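Local atomic coordinates of acetyltransferase (Escherichia coli, PDB entry 7BYY), a protein that probably transfers the acetyl group of acetyl-CoA to the amino group of aminoacyl-tRNAs such as glycyl-tRNA, acting as the toxin of a toxin-antitoxin system. Residues Leu45-Ala58 with Glu66-Leu78. The protein carries 1 engineered substitution. Residues are numbered along the deposited sequence; the frame is centred on the assembly and turned at random.
Sequences LKKSVRNSDCAAKA and ELIGICTFTAYSL
Ala55 and Phe73 exchange two backbone hydrogen bonds, Ala55 N to Phe73 O and Phe73 N to Ala55 O, both 2.9 Å, as the hydrogen-bonded pair of an antiparallel beta hairpin in the GNAT fold. Farther along, Lys57 N donates to Cys71 O at 2.7 Å. Before the hairpin, helix 35-50 ends in a Schellman motif with Ser52 as its positive-phi residue, and the chain then turns into strand 55-61. Within this turn, the side chain of Asp53 forms a salt bridge with Lys136 of the second subunit, so the start of the hairpin also borders the dimer interface.

On one face of the sheet the Phe73 ring folds back over the partner strand. With CG between its own N and carbonyl carbon (chi1 49°), the ring lies across Ala55: the carbonyl O sits 3.3 Å above the ring plane, offset toward the rim, while the methyl group meets CE2 and CZ. Phe122 and His125 of helix 114-132 also pack against this ring.

Ala56, Ala58, Ile70 and Thr72 line the other face, beneath helix 35-50. Just ahead of the strand, Cys54 SG rests against Thr72 CB at 3.9 Å. Leu45 reaches down from that helix, its CD2 toward Ile70 CD1 and its CD1 toward Thr72 CG2. Ile70 CD1 also touches the methyl group of Ala58, whose CB lies 4.1 Å from Leu67 CD1.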
loop_
_atom_site.group_PDB
_atom_site.type_symbol
_atom_site.label_atom_id
_atom_site.label_comp_id
_atom_site.label_asym_id
_atom_site.label_seq_id
_atom_site.Cartn_x
_atom_site.Cartn_y
_atom_site.Cartn_z
ATOM N N LEU A 45 16.176 -12.607 5.052
ATOM C CA LEU A 45 14.946 -12.099 5.653
ATOM C C LEU A 45 15.200 -10.833 6.464
ATOM O O LEU A 45 14.417 -9.877 6.394
ATOM C CB LEU A 45 14.307 -13.177 6.528
ATOM C CG LEU A 45 13.177 -12.700 7.443
ATOM C CD1 LEU A 45 11.965 -12.242 6.635
ATOM C CD2 LEU A 45 12.794 -13.781 8.438
ATOM N N LYS A 46 16.291 -10.808 7.233
ATOM C CA LYS A 46 16.558 -9.677 8.117
ATOM C C LYS A 46 16.792 -8.392 7.330
ATOM O O LYS A 46 16.275 -7.328 7.694
ATOM C CB LYS A 46 17.764 -9.984 9.005
ATOM C CG LYS A 46 17.510 -11.019 10.088
ATOM C CD LYS A 46 18.648 -11.032 11.091
ATOM C CE LYS A 46 18.193 -11.535 12.450
ATOM N NZ LYS A 46 19.164 -11.179 13.530
ATOM N N LYS A 47 17.564 -8.469 6.247
ATOM C CA LYS A 47 17.932 -7.262 5.521
ATOM C C LYS A 47 16.819 -6.761 4.617
ATOM O O LYS A 47 16.777 -5.568 4.300
ATOM C CB LYS A 47 19.189 -7.517 4.703
ATOM C CG LYS A 47 20.136 -8.469 5.388
ATOM C CD LYS A 47 21.089 -9.084 4.385
ATOM C CE LYS A 47 22.513 -8.637 4.693
ATOM N NZ LYS A 47 23.558 -9.389 3.973
ATOM N N SER A 48 15.919 -7.645 4.187
ATOM C CA SER A 48 14.820 -7.203 3.338
ATOM C C SER A 48 13.893 -6.255 4.091
ATOM O O SER A 48 13.576 -5.165 3.603
ATOM C CB SER A 48 14.052 -8.410 2.801
ATOM O OG SER A 48 14.806 -9.078 1.807
ATOM N N VAL A 49 13.454 -6.649 5.289
ATOM C CA VAL A 49 12.551 -5.786 6.043
ATOM C C VAL A 49 13.285 -4.614 6.680
ATOM O O VAL A 49 12.655 -3.595 6.989
ATOM C CB VAL A 49 11.770 -6.579 7.107
ATOM C CG1 VAL A 49 11.228 -7.874 6.513
ATOM C CG2 VAL A 49 12.633 -6.863 8.317
ATOM N N ARG A 50 14.601 -4.721 6.879
ATOM C CA ARG A 50 15.374 -3.571 7.337
ATOM C C ARG A 50 15.383 -2.480 6.276
ATOM O O ARG A 50 15.143 -1.304 6.573
ATOM C CB ARG A 50 16.798 -3.999 7.687
ATOM C CG ARG A 50 17.050 -4.149 9.177
ATOM C CD ARG A 50 18.530 -4.058 9.506
ATOM N NE ARG A 50 19.175 -5.369 9.506
ATOM C CZ ARG A 50 19.385 -6.100 10.598
ATOM N NH1 ARG A 50 18.994 -5.649 11.783
ATOM N NH2 ARG A 50 19.982 -7.282 10.503
ATOM N N ASN A 51 15.651 -2.858 5.025
ATOM C CA ASN A 51 15.472 -1.945 3.903
ATOM C C ASN A 51 14.015 -1.543 3.731
ATOM O O ASN A 51 13.733 -0.562 3.034
ATOM C CB ASN A 51 15.996 -2.597 2.621
ATOM C CG ASN A 51 16.212 -1.601 1.496
ATOM O OD1 ASN A 51 15.269 -0.973 1.010
ATOM N ND2 ASN A 51 17.462 -1.455 1.072
ATOM N N SER A 52 13.093 -2.262 4.371
ATOM C CA SER A 52 11.658 -2.145 4.107
ATOM C C SER A 52 11.360 -2.501 2.653
ATOM O O SER A 52 10.576 -1.834 1.973
ATOM C CB SER A 52 11.114 -0.757 4.467
ATOM O OG SER A 52 11.428 0.199 3.472
ATOM N N ASP A 53 12.021 -3.556 2.166
ATOM C CA ASP A 53 11.655 -4.162 0.892
ATOM C C ASP A 53 10.333 -4.912 0.981
ATOM O O ASP A 53 9.694 -5.143 -0.049
ATOM C CB ASP A 53 12.748 -5.128 0.429
ATOM C CG ASP A 53 14.031 -4.425 0.041
ATOM O OD1 ASP A 53 13.988 -3.537 -0.836
ATOM O OD2 ASP A 53 15.089 -4.766 0.612
ATOM N N CYS A 54 9.921 -5.300 2.186
ATOM C CA CYS A 54 8.701 -6.063 2.402
ATOM C C CYS A 54 8.382 -6.037 3.889
ATOM O O CYS A 54 9.216 -5.656 4.716
ATOM C CB CYS A 54 8.843 -7.508 1.912
ATOM S SG CYS A 54 10.032 -8.513 2.855
ATOM N N ALA A 55 7.160 -6.448 4.215
ATOM C CA ALA A 55 6.773 -6.754 5.582
ATOM C C ALA A 55 6.605 -8.260 5.726
ATOM O O ALA A 55 6.300 -8.960 4.757
ATOM C CB ALA A 55 5.476 -6.047 5.974
ATOM N N ALA A 56 6.806 -8.754 6.945
ATOM C CA ALA A 56 6.792 -10.184 7.211
ATOM C C ALA A 56 5.846 -10.504 8.357
ATOM O O ALA A 56 5.817 -9.798 9.371
ATOM C CB ALA A 56 8.196 -10.703 7.541
ATOM N N LYS A 57 5.075 -11.574 8.185
ATOM C CA LYS A 57 4.218 -12.125 9.225
ATOM C C LYS A 57 4.757 -13.489 9.628
ATOM O O LYS A 57 5.016 -14.337 8.767
ATOM C CB LYS A 57 2.773 -12.245 8.741
ATOM C CG LYS A 57 1.888 -11.097 9.170
ATOM C CD LYS A 57 1.604 -11.150 10.662
ATOM C CE LYS A 57 1.304 -9.763 11.207
ATOM N NZ LYS A 57 0.389 -9.013 10.305
ATOM N N ALA A 58 4.927 -13.697 10.931
ATOM C CA ALA A 58 5.541 -14.907 11.454
ATOM C C ALA A 58 4.539 -15.714 12.270
ATOM O O ALA A 58 3.631 -15.160 12.897
ATOM C CB ALA A 58 6.762 -14.578 12.319
ATOM N N GLU A 66 9.817 -21.685 18.144
ATOM C CA GLU A 66 10.252 -22.077 16.810
ATOM C C GLU A 66 9.455 -21.358 15.725
ATOM O O GLU A 66 8.273 -21.038 15.888
ATOM C CB GLU A 66 10.117 -23.590 16.628
ATOM C CG GLU A 66 11.239 -24.406 17.253
ATOM C CD GLU A 66 11.513 -25.692 16.492
ATOM O OE1 GLU A 66 10.911 -25.881 15.413
ATOM O OE2 GLU A 66 12.334 -26.511 16.966
ATOM N N LEU A 67 10.123 -21.113 14.600
ATOM C CA LEU A 67 9.510 -20.440 13.459
ATOM C C LEU A 67 8.698 -21.468 12.682
ATOM O O LEU A 67 9.252 -22.305 11.966
ATOM C CB LEU A 67 10.576 -19.788 12.585
ATOM C CG LEU A 67 10.074 -19.013 11.364
ATOM C CD1 LEU A 67 9.064 -17.951 11.776
ATOM C CD2 LEU A 67 11.235 -18.391 10.605
ATOM N N ILE A 68 7.375 -21.406 12.826
ATOM C CA ILE A 68 6.507 -22.366 12.154
ATOM C C ILE A 68 6.284 -21.964 10.703
ATOM O O ILE A 68 6.420 -22.781 9.785
ATOM C CB ILE A 68 5.177 -22.503 12.917
ATOM C CG1 ILE A 68 5.415 -23.179 14.268
ATOM C CG2 ILE A 68 4.161 -23.281 12.091
ATOM C CD1 ILE A 68 4.446 -22.749 15.350
ATOM N N GLY A 69 5.943 -20.700 10.472
ATOM C CA GLY A 69 5.718 -20.222 9.122
ATOM C C GLY A 69 6.140 -18.777 8.971
ATOM O O GLY A 69 6.304 -18.043 9.951
ATOM N N ILE A 70 6.317 -18.377 7.713
ATOM C CA ILE A 70 6.674 -17.010 7.366
ATOM C C ILE A 70 5.776 -16.555 6.224
ATOM O O ILE A 70 5.192 -17.362 5.498
ATOM C CB ILE A 70 8.163 -16.870 6.974
ATOM C CG1 ILE A 70 8.666 -15.457 7.269
ATOM C CG2 ILE A 70 8.367 -17.218 5.505
ATOM C CD1 ILE A 70 8.714 -15.124 8.737
ATOM N N CYS A 71 5.669 -15.236 6.077
ATOM C CA CYS A 71 4.801 -14.665 5.053
ATOM C C CYS A 71 5.259 -13.241 4.773
ATOM O O CYS A 71 5.093 -12.365 5.627
ATOM C CB CYS A 71 3.353 -14.696 5.513
ATOM S SG CYS A 71 2.275 -13.696 4.503
ATOM N N THR A 72 5.813 -13.007 3.587
ATOM C CA THR A 72 6.307 -11.691 3.207
ATOM C C THR A 72 5.453 -11.103 2.090
ATOM O O THR A 72 4.947 -11.824 1.224
ATOM C CB THR A 72 7.770 -11.746 2.756
ATOM O OG1 THR A 72 7.907 -12.672 1.675
ATOM C CG2 THR A 72 8.670 -12.182 3.907
ATOM N N PHE A 73 5.311 -9.779 2.112
ATOM C CA PHE A 73 4.420 -9.099 1.183
ATOM C C PHE A 73 4.897 -7.666 0.992
ATOM O O PHE A 73 5.523 -7.083 1.882
ATOM C CB PHE A 73 2.976 -9.126 1.691
ATOM C CG PHE A 73 2.835 -8.707 3.126
ATOM C CD1 PHE A 73 3.030 -9.618 4.153
ATOM C CD2 PHE A 73 2.506 -7.400 3.449
ATOM C CE1 PHE A 73 2.902 -9.234 5.474
ATOM C CE2 PHE A 73 2.372 -7.012 4.769
ATOM C CZ PHE A 73 2.571 -7.931 5.783
ATOM N N THR A 74 4.604 -7.114 -0.185
ATOM C CA THR A 74 4.997 -5.760 -0.561
ATOM C C THR A 74 3.798 -5.034 -1.158
ATOM O O THR A 74 2.698 -5.582 -1.264
ATOM C CB THR A 74 6.153 -5.762 -1.573
ATOM O OG1 THR A 74 5.651 -6.109 -2.871
ATOM C CG2 THR A 74 7.229 -6.757 -1.178
ATOM N N ALA A 75 4.019 -3.786 -1.556
ATOM C CA ALA A 75 3.039 -3.045 -2.336
ATOM C C ALA A 75 3.309 -3.248 -3.821
ATOM O O ALA A 75 4.457 -3.405 -4.246
ATOM C CB ALA A 75 3.073 -1.555 -1.989
ATOM N N TYR A 76 2.239 -3.246 -4.610
ATOM C CA TYR A 76 2.348 -3.619 -6.012
ATOM C C TYR A 76 1.183 -3.011 -6.778
ATOM O O TYR A 76 0.130 -2.713 -6.210
ATOM C CB TYR A 76 2.370 -5.144 -6.172
ATOM C CG TYR A 76 2.888 -5.636 -7.502
ATOM C CD1 TYR A 76 4.020 -5.078 -8.080
ATOM C CD2 TYR A 76 2.252 -6.671 -8.174
ATOM C CE1 TYR A 76 4.497 -5.533 -9.296
ATOM C CE2 TYR A 76 2.723 -7.133 -9.387
ATOM C CZ TYR A 76 3.844 -6.560 -9.944
ATOM O OH TYR A 76 4.314 -7.017 -11.154
ATOM N N SER A 77 1.389 -2.825 -8.080
ATOM C CA SER A 77 0.362 -2.274 -8.950
ATOM C C SER A 77 0.334 -3.058 -10.253
ATOM O O SER A 77 1.381 -3.469 -10.762
ATOM C CB SER A 77 0.599 -0.782 -9.232
ATOM O OG SER A 77 1.767 -0.580 -10.010
ATOM N N LEU A 78 -0.871 -3.259 -10.786
ATOM C CA LEU A 78 -1.079 -4.013 -12.014
ATOM C C LEU A 78 -1.928 -3.202 -12.981
ATOM O O LEU A 78 -2.733 -2.363 -12.571
ATOM C CB LEU A 78 -1.775 -5.349 -11.745
ATOM C CG LEU A 78 -1.176 -6.255 -10.674
ATOM C CD1 LEU A 78 -2.275 -7.021 -9.956
ATOM C CD2 LEU A 78 -0.177 -7.211 -11.297
#